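Local coordinates for protein KLTH0A00704p (Lachancea thermotolerans, PDB 4J2G) that probably acts in autophagy as an Atg13 family member whose HORMA domain, the part in this chain, is linked to recruitment of PI 3-kinase, at residues D27-K32 and G255-S260; K75-F80 and T204-G209; E130-Q135 and R169-L174; S158-Q163 and T248-K253. The protein carries 1 engineered substitution. All coordinates share one frame; numbering follows the deposited sequence.

Overall arrangement
All four contacts tie helices to one five-stranded antiparallel sheet of the HORMA domain, in which strand 255-264 lies between 126-136 and 242-252, with 201-208 and 242-252 at its edges. Contact 1 has its centre about 10 Å from those of contacts 3 and 4 and about 12 Å from that of contact 2. Contacts 3 and 4 share helix 158-177, centres about 16 Å apart; contacts 2 and 4, centres about 22 Å apart, do not touch. Along the chain contact 1 spans the other three, contact 3 falls within contact 2, and the segments of contact 4 alternate with those of contacts 2 and 3. Helix 18-39 and strand 255-264, distant in sequence, thus meet.

Contact 1: residues D27-K32 and G255-S260; sequences DNFFLK and GSLRIS
L257 is fixed through its backbone while its side chain packs: its N is hydrogen-bonded to O of I250 in strand 242-252. The next residue turns the other way, R258 N meeting Q135 O of strand 126-136. Such alternation identifies 255-260 as an interior strand of the antiparallel sheet. Helix 27-32 runs nearly parallel to it, the N-to-C directions differing by 3° and the axes 11.5 Å apart at closest approach. No hydrogen bond crosses between the two segments, and the 152 Å² buried there comes from four buried apolar residues. L257 divides its forked end between two consecutive rings. Its CD1 lies 4.1 Å from CD2 of F29, and its CD2 lies 4.0 Å from CE1 of F30; both approaches are oblique. The helix belongs to the helical layer packed on the sheet of the HORMA fold, with helix 158-177 beside it: F29 also touches L167 and F168, and L257 touches L164. F29 has CG anti to the backbone N (chi1 -173°), which carries its ring off the helix toward the strand. I259 completes the contact with its CD1 methyl 3.9 Å from CE2 of F29, at the edge of the ring and near its plane. F30 leans elsewhere as well. Its ring meets W77 with the planes at about 25°, and its side chain reaches I134, so it bridges helix 70-78 and strand 126-136 as well as L257.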
# COMPACT_ATOMS: atom_id res chain seq x y z
N ASP A 27 12.02 -0.65 -14.97
CA ASP A 27 12.40 -1.49 -13.83
C ASP A 27 12.97 -0.66 -12.65
O ASP A 27 12.74 -0.98 -11.47
CB ASP A 27 13.39 -2.56 -14.29
CG ASP A 27 13.86 -3.47 -13.16
OD1 ASP A 27 13.08 -4.15 -12.46
OD2 ASP A 27 15.07 -3.53 -12.99
N ASN A 28 13.67 0.43 -12.99
CA ASN A 28 14.30 1.27 -11.99
C ASN A 28 13.23 2.08 -11.26
O ASN A 28 13.33 2.35 -10.06
CB ASN A 28 15.30 2.24 -12.63
CG ASN A 28 16.67 1.63 -12.87
OD1 ASN A 28 17.05 0.59 -12.29
ND2 ASN A 28 17.45 2.28 -13.71
N PHE A 29 12.19 2.46 -12.00
CA PHE A 29 11.12 3.17 -11.40
C PHE A 29 10.40 2.27 -10.36
O PHE A 29 10.17 2.67 -9.20
CB PHE A 29 10.14 3.58 -12.45
CG PHE A 29 9.11 4.44 -11.90
CD1 PHE A 29 9.39 5.79 -11.64
CD2 PHE A 29 7.89 3.90 -11.55
CE1 PHE A 29 8.45 6.60 -11.05
CE2 PHE A 29 6.93 4.70 -10.94
CZ PHE A 29 7.22 6.04 -10.68
N PHE A 30 10.03 1.06 -10.79
CA PHE A 30 9.40 0.08 -9.89
C PHE A 30 10.17 0.01 -8.59
O PHE A 30 9.58 0.12 -7.53
CB PHE A 30 9.43 -1.30 -10.49
CG PHE A 30 8.24 -1.64 -11.29
CD1 PHE A 30 7.87 -0.88 -12.41
CD2 PHE A 30 7.47 -2.74 -10.92
CE1 PHE A 30 6.75 -1.24 -13.14
CE2 PHE A 30 6.33 -3.08 -11.61
CZ PHE A 30 5.99 -2.36 -12.76
N LEU A 31 11.49 -0.15 -8.71
CA LEU A 31 12.40 -0.15 -7.55
C LEU A 31 12.34 1.13 -6.73
O LEU A 31 12.12 1.04 -5.54
CB LEU A 31 13.84 -0.42 -7.95
CG LEU A 31 14.13 -1.79 -8.62
CD1 LEU A 31 15.60 -1.84 -9.09
CD2 LEU A 31 13.84 -2.95 -7.70
N LYS A 32 12.49 2.32 -7.37
CA LYS A 32 12.39 3.59 -6.66
C LYS A 32 11.00 3.75 -5.98
O LYS A 32 10.92 4.15 -4.80
CB LYS A 32 12.68 4.82 -7.57
CG LYS A 32 14.15 4.98 -7.97
CD LYS A 32 14.39 6.23 -8.83
CE LYS A 32 15.74 6.14 -9.55
NZ LYS A 32 15.98 7.29 -10.48
N GLY A 255 3.44 -1.10 -23.20
CA GLY A 255 2.18 -1.10 -22.44
C GLY A 255 2.01 0.13 -21.56
O GLY A 255 2.70 1.16 -21.73
N SER A 256 1.07 0.05 -20.63
CA SER A 256 0.85 1.20 -19.76
C SER A 256 1.41 0.97 -18.35
O SER A 256 1.26 -0.12 -17.75
CB SER A 256 -0.61 1.54 -19.71
OG SER A 256 -0.98 2.08 -20.95
N LEU A 257 2.08 1.99 -17.84
CA LEU A 257 2.50 1.88 -16.44
C LEU A 257 1.35 2.37 -15.53
O LEU A 257 0.97 3.52 -15.61
CB LEU A 257 3.80 2.62 -16.22
CG LEU A 257 4.82 2.18 -15.15
CD1 LEU A 257 5.77 3.35 -14.96
CD2 LEU A 257 4.28 1.79 -13.77
N ARG A 258 0.78 1.48 -14.73
CA ARG A 258 -0.42 1.82 -13.91
C ARG A 258 -0.07 1.62 -12.42
O ARG A 258 0.38 0.53 -12.02
CB ARG A 258 -1.60 0.87 -14.22
CG ARG A 258 -2.16 0.95 -15.64
CD ARG A 258 -3.35 0.04 -15.87
NE ARG A 258 -3.80 -0.01 -17.28
CZ ARG A 258 -4.45 0.95 -17.97
NH1 ARG A 258 -4.77 2.13 -17.45
NH2 ARG A 258 -4.80 0.70 -19.23
N ILE A 259 -0.27 2.68 -11.62
CA ILE A 259 -0.16 2.66 -10.15
C ILE A 259 -1.51 2.96 -9.54
O ILE A 259 -2.15 3.94 -9.87
CB ILE A 259 0.80 3.75 -9.62
CG1 ILE A 259 2.18 3.47 -10.20
CG2 ILE A 259 0.86 3.70 -8.05
CD1 ILE A 259 3.13 4.63 -10.16
N SER A 260 -1.95 2.12 -8.65
CA SER A 260 -3.17 2.38 -7.88
C SER A 260 -3.00 1.96 -6.38
O SER A 260 -2.07 1.26 -6.06
CB SER A 260 -4.33 1.62 -8.50
OG SER A 260 -3.99 0.22 -8.37

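Contact 2: residues K75-F80 and T204-G209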
# COMPACT_ATOMS: atom_id res chain seq x y z
N LYS A 75 13.89 -8.96 -4.97
CA LYS A 75 14.55 -9.86 -5.96
C LYS A 75 13.80 -10.02 -7.32
O LYS A 75 14.41 -9.88 -8.41
CB LYS A 75 14.92 -11.20 -5.32
CG LYS A 75 15.26 -12.31 -6.30
CD LYS A 75 14.49 -13.59 -6.00
CE LYS A 75 13.11 -13.60 -6.65
NZ LYS A 75 12.09 -14.07 -5.66
N PRO A 76 12.46 -10.24 -7.29
CA PRO A 76 11.82 -10.32 -8.57
C PRO A 76 12.05 -9.13 -9.49
O PRO A 76 11.88 -9.32 -10.69
CB PRO A 76 10.34 -10.39 -8.20
CG PRO A 76 10.36 -11.09 -6.88
CD PRO A 76 11.48 -10.38 -6.20
N TRP A 77 12.44 -7.95 -8.99
CA TRP A 77 12.60 -6.74 -9.89
C TRP A 77 14.04 -6.34 -10.05
O TRP A 77 14.39 -5.57 -10.96
CB TRP A 77 11.76 -5.52 -9.32
CG TRP A 77 10.34 -5.90 -9.26
CD1 TRP A 77 9.45 -5.80 -10.30
CD2 TRP A 77 9.62 -6.54 -8.18
NE1 TRP A 77 8.24 -6.31 -9.96
CE2 TRP A 77 8.30 -6.79 -8.67
CE3 TRP A 77 9.93 -6.90 -6.88
CZ2 TRP A 77 7.30 -7.37 -7.89
CZ3 TRP A 77 8.95 -7.54 -6.09
CH2 TRP A 77 7.63 -7.77 -6.61
N THR A 78 14.88 -6.81 -9.14
CA THR A 78 16.32 -6.57 -9.19
C THR A 78 17.03 -7.58 -10.10
O THR A 78 18.05 -7.24 -10.76
CB THR A 78 17.01 -6.58 -7.81
OG1 THR A 78 16.74 -7.83 -7.15
CG2 THR A 78 16.47 -5.44 -6.97
N THR A 79 16.49 -8.79 -10.14
CA THR A 79 16.98 -9.84 -11.06
C THR A 79 16.15 -9.99 -12.35
O THR A 79 16.04 -11.06 -12.89
CB THR A 79 16.99 -11.20 -10.38
OG1 THR A 79 15.66 -11.58 -10.11
CG2 THR A 79 17.76 -11.16 -9.07
N PHE A 80 15.60 -8.90 -12.86
CA PHE A 80 14.77 -8.93 -14.06
C PHE A 80 15.56 -8.72 -15.35
O PHE A 80 16.27 -7.70 -15.45
CB PHE A 80 13.79 -7.78 -13.98
CG PHE A 80 13.09 -7.46 -15.29
CD1 PHE A 80 12.03 -8.27 -15.74
CD2 PHE A 80 13.44 -6.33 -16.02
CE1 PHE A 80 11.39 -7.99 -16.94
CE2 PHE A 80 12.79 -6.03 -17.21
CZ PHE A 80 11.77 -6.87 -17.67
N THR A 204 5.38 -2.56 6.29
CA THR A 204 5.01 -2.80 4.91
C THR A 204 5.67 -4.07 4.51
O THR A 204 6.59 -4.49 5.15
CB THR A 204 5.58 -1.73 3.96
OG1 THR A 204 6.98 -1.60 4.21
CG2 THR A 204 4.92 -0.41 4.25
N ARG A 205 5.23 -4.61 3.38
CA ARG A 205 5.60 -5.91 2.91
C ARG A 205 5.38 -5.74 1.42
O ARG A 205 4.37 -5.19 1.01
CB ARG A 205 4.60 -6.94 3.47
CG ARG A 205 4.59 -8.29 2.85
CD ARG A 205 3.58 -9.24 3.53
NE ARG A 205 3.10 -8.69 4.79
CZ ARG A 205 3.14 -9.35 5.94
NH1 ARG A 205 3.65 -10.58 5.96
NH2 ARG A 205 2.67 -8.80 7.06
N ILE A 206 6.33 -6.22 0.65
CA ILE A 206 6.27 -6.22 -0.77
C ILE A 206 5.99 -7.63 -1.17
O ILE A 206 6.51 -8.52 -0.58
CB ILE A 206 7.62 -5.82 -1.33
CG1 ILE A 206 7.87 -4.35 -0.97
CG2 ILE A 206 7.67 -6.13 -2.80
CD1 ILE A 206 9.30 -3.83 -1.19
N LEU A 207 5.12 -7.80 -2.15
CA LEU A 207 4.65 -9.09 -2.63
C LEU A 207 4.64 -9.08 -4.16
O LEU A 207 4.39 -8.01 -4.82
CB LEU A 207 3.21 -9.34 -2.24
CG LEU A 207 2.97 -9.42 -0.72
CD1 LEU A 207 1.49 -9.48 -0.38
CD2 LEU A 207 3.72 -10.61 -0.16
N ASP A 208 4.91 -10.26 -4.73
CA ASP A 208 4.70 -10.49 -6.18
C ASP A 208 3.19 -10.68 -6.36
O ASP A 208 2.59 -11.61 -5.83
CB ASP A 208 5.48 -11.70 -6.62
CG ASP A 208 5.28 -12.06 -8.10
OD1 ASP A 208 4.18 -11.82 -8.68
OD2 ASP A 208 6.27 -12.61 -8.65
N GLY A 209 2.55 -9.75 -7.06
CA GLY A 209 1.11 -9.83 -7.16
C GLY A 209 0.49 -10.78 -8.19
O GLY A 209 -0.72 -10.83 -8.32
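W77 makes the close part of this contact with the six-membered end of its indole, which reaches from the end of helix 70-78 to strand 201-208. Its CZ3 is 3.8 Å from CG2 of I206, an oblique approach, the two side chains running alongside in opposite senses. With chi1 at -67°, CG1 of I206 lies opposite the carbonyl carbon and CG2 opposite the backbone N, which turns the CG2 methyl to the indole. CH2 of W77 comes to 3.7 Å from the backbone O of L207, which lies at the ring edge near its plane, and to 4.0 Å from CA of D208. One face of the indole carries CB of P76, set toward the rim, and NE1 is hydrogen-bonded to P87 O, so the ring is packed on one face and hydrogen-bonded through its N-H. The other side of the contact is looser. K75 NZ and D208 OD2 are oppositely charged but 6.7 Å apart, too far to pair, and D208 OD1 instead bonds S210 OG. Beyond the indole the helix ends in an exposed turn: K75 O accepts from T79 OG1 at 2.7 Å, above the carbonyl plane, and from T79 N. Through W77 the last turn of helix 70-78 packs against 201-208, an outermost strand of the HORMA sheet.

Contact 3: residues E130-Q135 and R169-L174. With SO4 (sulfate ion), chain C.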
# COMPACT_ATOMS: atom_id res chain seq x y z
N GLU A 130 -3.39 -0.21 3.76
CA GLU A 130 -3.27 0.22 2.37
C GLU A 130 -2.79 -0.95 1.57
O GLU A 130 -1.97 -1.76 2.06
CB GLU A 130 -2.18 1.28 2.17
CG GLU A 130 -2.27 2.51 3.04
CD GLU A 130 -1.02 3.45 2.88
OE1 GLU A 130 0.18 3.01 2.65
OE2 GLU A 130 -1.26 4.66 3.02
N ARG A 131 -3.22 -1.01 0.32
CA ARG A 131 -2.58 -1.99 -0.58
C ARG A 131 -2.33 -1.35 -1.92
O ARG A 131 -3.26 -0.95 -2.58
CB ARG A 131 -3.40 -3.25 -0.73
CG ARG A 131 -2.68 -4.38 -1.50
CD ARG A 131 -3.62 -5.61 -1.60
NE ARG A 131 -3.65 -6.40 -0.36
CZ ARG A 131 -4.74 -6.74 0.33
NH1 ARG A 131 -5.95 -6.36 -0.06
NH2 ARG A 131 -4.63 -7.49 1.42
N TRP A 132 -1.06 -1.30 -2.30
CA TRP A 132 -0.61 -0.61 -3.55
C TRP A 132 -0.37 -1.69 -4.57
O TRP A 132 0.01 -2.82 -4.24
CB TRP A 132 0.73 0.09 -3.30
CG TRP A 132 0.70 1.20 -2.33
CD1 TRP A 132 0.74 1.10 -0.93
CD2 TRP A 132 0.66 2.59 -2.63
NE1 TRP A 132 0.67 2.35 -0.39
CE2 TRP A 132 0.67 3.28 -1.39
CE3 TRP A 132 0.60 3.33 -3.84
CZ2 TRP A 132 0.65 4.68 -1.30
CZ3 TRP A 132 0.57 4.69 -3.76
CH2 TRP A 132 0.58 5.38 -2.48
N LEU A 133 -0.55 -1.34 -5.82
CA LEU A 133 -0.29 -2.25 -6.92
C LEU A 133 0.38 -1.38 -8.00
O LEU A 133 -0.17 -0.36 -8.37
CB LEU A 133 -1.62 -2.66 -7.52
CG LEU A 133 -1.50 -3.47 -8.82
CD1 LEU A 133 -0.72 -4.79 -8.66
CD2 LEU A 133 -2.83 -3.71 -9.52
N ILE A 134 1.55 -1.80 -8.46
CA ILE A 134 2.31 -1.13 -9.54
C ILE A 134 2.53 -2.25 -10.54
O ILE A 134 2.83 -3.43 -10.15
CB ILE A 134 3.67 -0.66 -9.01
CG1 ILE A 134 3.44 0.24 -7.77
CG2 ILE A 134 4.48 0.06 -10.10
CD1 ILE A 134 4.66 0.36 -6.89
N GLN A 135 2.26 -1.93 -11.79
CA GLN A 135 2.07 -2.90 -12.87
C GLN A 135 2.40 -2.27 -14.22
O GLN A 135 2.20 -1.05 -14.40
CB GLN A 135 0.57 -3.00 -13.02
CG GLN A 135 0.01 -4.35 -12.83
CD GLN A 135 -1.48 -4.26 -12.94
OE1 GLN A 135 -2.06 -3.15 -13.07
NE2 GLN A 135 -2.13 -5.41 -12.88
N ARG A 169 7.17 12.34 -8.35
CA ARG A 169 6.99 13.46 -7.40
C ARG A 169 5.54 13.48 -6.99
O ARG A 169 5.17 13.87 -5.89
CB ARG A 169 7.39 14.82 -8.02
CG ARG A 169 8.87 14.92 -8.41
CD ARG A 169 9.34 16.35 -8.73
NE ARG A 169 8.91 16.87 -10.04
CZ ARG A 169 9.71 17.31 -11.03
NH1 ARG A 169 11.04 17.31 -10.91
NH2 ARG A 169 9.18 17.76 -12.16
N TYR A 170 4.72 13.08 -7.93
CA TYR A 170 3.34 13.06 -7.69
C TYR A 170 3.08 11.96 -6.56
O TYR A 170 2.41 12.19 -5.58
CB TYR A 170 2.60 12.73 -8.97
CG TYR A 170 1.15 12.57 -8.61
CD1 TYR A 170 0.39 13.67 -8.27
CD2 TYR A 170 0.59 11.30 -8.43
CE1 TYR A 170 -0.94 13.52 -7.86
CE2 TYR A 170 -0.74 11.14 -8.01
CZ TYR A 170 -1.49 12.26 -7.74
OH TYR A 170 -2.82 12.14 -7.37
N LEU A 171 3.72 10.82 -6.73
CA LEU A 171 3.62 9.69 -5.86
C LEU A 171 4.20 10.08 -4.49
O LEU A 171 3.64 9.67 -3.49
CB LEU A 171 4.30 8.49 -6.50
CG LEU A 171 4.49 7.22 -5.68
CD1 LEU A 171 3.11 6.55 -5.48
CD2 LEU A 171 5.41 6.35 -6.54
N GLU A 172 5.23 10.93 -4.45
CA GLU A 172 5.76 11.35 -3.18
C GLU A 172 4.72 12.15 -2.43
O GLU A 172 4.52 12.01 -1.21
CB GLU A 172 6.96 12.24 -3.33
CG GLU A 172 8.23 11.50 -3.55
CD GLU A 172 9.36 12.44 -3.90
OE1 GLU A 172 10.34 12.49 -3.12
OE2 GLU A 172 9.27 13.13 -4.96
N THR A 173 4.00 12.96 -3.18
CA THR A 173 2.98 13.75 -2.54
C THR A 173 1.80 12.89 -2.16
O THR A 173 1.20 13.12 -1.11
CB THR A 173 2.52 14.85 -3.46
OG1 THR A 173 3.70 15.54 -3.91
CG2 THR A 173 1.65 15.78 -2.70
N LEU A 174 1.43 11.94 -3.00
CA LEU A 174 0.25 11.20 -2.68
C LEU A 174 0.51 10.38 -1.41
O LEU A 174 -0.34 10.31 -0.57
CB LEU A 174 -0.17 10.32 -3.82
CG LEU A 174 -1.24 9.27 -3.72
CD1 LEU A 174 -1.23 8.51 -4.99
CD2 LEU A 174 -0.83 8.24 -2.69
S SO4 C . -7.99 -8.28 2.45
O1 SO4 C . -8.22 -8.24 1.02
O2 SO4 C . -9.33 -7.98 2.99
O3 SO4 C . -7.54 -9.53 3.10
O4 SO4 C . -6.92 -7.30 2.74
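The interior between sheet and helix of the HORMA fold receives W132, on strand 126-136, as it points at helix 158-177. CD1 of L171 lies 3.6 Å from CZ3 of W132 and approaches the ring obliquely. L174 reaches back at the indole from the helix, but its CD2 is modelled too close to CH2 for the detail to be trusted. The neighbouring R131 points away from this interior, its chain bent at chi3 (-80°), and meets a sulfate at the guanidinium edge. Its NH2 donates to sulfate O4 at 2.7 Å and its NH1 to sulfate O1 at 3.1 Å. L221 N and S222 N also hydrogen-bond the anion, and E92 makes a salt bridge to R131 NH2. The ion was probably picked up from the crystallisation medium, though the site might hold another tetrahedral anion, possibly a phosphate. The indole N-H is occupied on the strand's own side: W132 NE1 donates to E130 OE1 at 3.1 Å with a nearly straight angle of 171°. OE1 lies close to the ring plane, while the donor stands above the plane of the carboxylate. A leucine in place of W132 would probably open a gap against L171 and L174 and deprive E130 OE1 of its indole donor. Since OE1 also bonds T93 OG1, the apolar packing buries the indole with its N-H satisfied and the carboxylate oxygen held by two donors.

Contact 4: residues S158-Q163 and T248-K253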
# COMPACT_ATOMS: atom_id res chain seq x y z
N SER A 158 14.23 10.25 -23.70
CA SER A 158 14.36 11.26 -22.68
C SER A 158 12.95 11.67 -22.27
O SER A 158 12.74 12.19 -21.17
CB SER A 158 15.12 12.46 -23.24
OG SER A 158 16.17 12.82 -22.35
N GLU A 159 11.99 11.40 -23.15
CA GLU A 159 10.62 11.76 -22.86
C GLU A 159 9.96 10.84 -21.83
O GLU A 159 9.21 11.30 -20.98
CB GLU A 159 9.76 11.88 -24.12
CG GLU A 159 8.54 12.79 -23.93
CD GLU A 159 8.73 13.93 -22.92
OE1 GLU A 159 9.87 14.46 -22.76
OE2 GLU A 159 7.74 14.32 -22.27
N LEU A 160 10.24 9.54 -21.91
CA LEU A 160 9.76 8.63 -20.88
C LEU A 160 10.46 8.89 -19.57
O LEU A 160 9.94 8.57 -18.51
CB LEU A 160 9.98 7.20 -21.27
CG LEU A 160 9.78 6.19 -20.15
CD1 LEU A 160 8.30 5.97 -19.86
CD2 LEU A 160 10.46 4.89 -20.53
N TYR A 161 11.65 9.45 -19.64
CA TYR A 161 12.38 9.75 -18.45
C TYR A 161 11.65 10.87 -17.72
O TYR A 161 11.57 10.86 -16.50
CB TYR A 161 13.79 10.20 -18.76
CG TYR A 161 14.52 10.56 -17.51
CD1 TYR A 161 14.86 9.57 -16.59
CD2 TYR A 161 14.80 11.88 -17.20
CE1 TYR A 161 15.49 9.88 -15.41
CE2 TYR A 161 15.45 12.20 -16.02
CZ TYR A 161 15.78 11.19 -15.13
OH TYR A 161 16.43 11.46 -13.96
N ARG A 162 11.12 11.82 -18.47
CA ARG A 162 10.52 12.98 -17.88
C ARG A 162 9.15 12.60 -17.31
O ARG A 162 8.79 13.07 -16.24
CB ARG A 162 10.43 14.11 -18.91
CG ARG A 162 10.14 15.47 -18.31
CD ARG A 162 9.51 16.36 -19.36
NE ARG A 162 8.23 15.83 -19.84
CZ ARG A 162 7.06 16.45 -19.72
NH1 ARG A 162 6.97 17.65 -19.14
NH2 ARG A 162 5.96 15.87 -20.20
N GLN A 163 8.40 11.76 -18.03
CA GLN A 163 7.15 11.19 -17.54
C GLN A 163 7.32 10.46 -16.20
O GLN A 163 6.39 10.40 -15.42
CB GLN A 163 6.56 10.18 -18.53
CG GLN A 163 6.32 10.66 -19.95
CD GLN A 163 5.22 11.68 -20.04
OE1 GLN A 163 4.10 11.42 -19.61
NE2 GLN A 163 5.54 12.85 -20.59
N THR A 248 -2.71 8.52 -13.39
CA THR A 248 -2.89 8.50 -14.85
C THR A 248 -1.84 7.57 -15.39
O THR A 248 -0.69 7.63 -14.96
CB THR A 248 -2.62 9.89 -15.46
OG1 THR A 248 -3.28 10.90 -14.68
CG2 THR A 248 -3.09 9.94 -16.93
N PRO A 249 -2.23 6.66 -16.29
CA PRO A 249 -1.19 5.73 -16.66
C PRO A 249 -0.13 6.38 -17.52
O PRO A 249 -0.37 7.42 -18.18
CB PRO A 249 -1.96 4.65 -17.41
CG PRO A 249 -3.34 4.71 -16.81
CD PRO A 249 -3.55 6.20 -16.74
N ILE A 250 1.06 5.84 -17.46
CA ILE A 250 2.08 6.28 -18.37
C ILE A 250 2.03 5.38 -19.60
O ILE A 250 2.11 4.14 -19.49
CB ILE A 250 3.44 6.39 -17.71
CG1 ILE A 250 3.36 7.54 -16.70
CG2 ILE A 250 4.51 6.67 -18.74
CD1 ILE A 250 4.67 7.90 -16.06
N ARG A 251 1.81 6.03 -20.74
CA ARG A 251 1.72 5.35 -22.02
C ARG A 251 3.12 5.02 -22.50
O ARG A 251 3.97 5.91 -22.59
CB ARG A 251 0.99 6.22 -23.04
CG ARG A 251 -0.48 5.84 -23.26
CD ARG A 251 -1.40 6.26 -22.13
NE ARG A 251 -2.36 5.18 -21.81
CZ ARG A 251 -3.51 5.35 -21.17
NH1 ARG A 251 -3.87 6.58 -20.75
NH2 ARG A 251 -4.31 4.30 -20.93
N THR A 252 3.36 3.73 -22.73
CA THR A 252 4.61 3.24 -23.31
C THR A 252 4.43 2.10 -24.34
O THR A 252 3.42 1.35 -24.33
CB THR A 252 5.56 2.77 -22.20
OG1 THR A 252 6.88 3.18 -22.53
CG2 THR A 252 5.52 1.25 -22.03
N LYS A 253 5.41 1.96 -25.23
CA LYS A 253 5.34 0.96 -26.30
C LYS A 253 5.15 -0.46 -25.79
O LYS A 253 4.47 -1.28 -26.43
CB LYS A 253 6.56 1.06 -27.20
CG LYS A 253 7.91 0.86 -26.54
CD LYS A 253 9.03 1.15 -27.54
CE LYS A 253 8.93 2.57 -28.09
NZ LYS A 253 9.45 2.68 -29.49
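Helix 158-163 and strand 250-252 run nearly antiparallel, at 159°, with their axes 9.8 Å apart at closest approach; Q163 CA and I250 CA are 7.1 Å apart. I250 makes the largest share of the packing. Its CG2 lies 4.0 Å from CD1 of L160, the side chains crossing at a slant, and its CD1 lies 3.9 Å from CB of Q163. That CD1 also presses to 3.1 Å from the backbone O of Q163, a tight fit. L160 CD1 reaches T252 OG1 as well, a packing contact without a bond. In the HORMA fold this is where the N-terminal turns of helix 158-177 meet strand 242-252, an outermost strand of the sheet, and I250 also touches L164 and L167 further along that helix. An alanine in place of I250 would probably open a gap beside L160 and Q163 at this sheet edge. The outer part is polar. E159 OE2 receives R162 NE at 2.9 Å on its syn side, in a salt bridge, and Q163 NE2 at 3.1 Å on its anti side. Q163 is bent at chi2 (-68°), which folds its amide back toward E159 while its CB stays against I250.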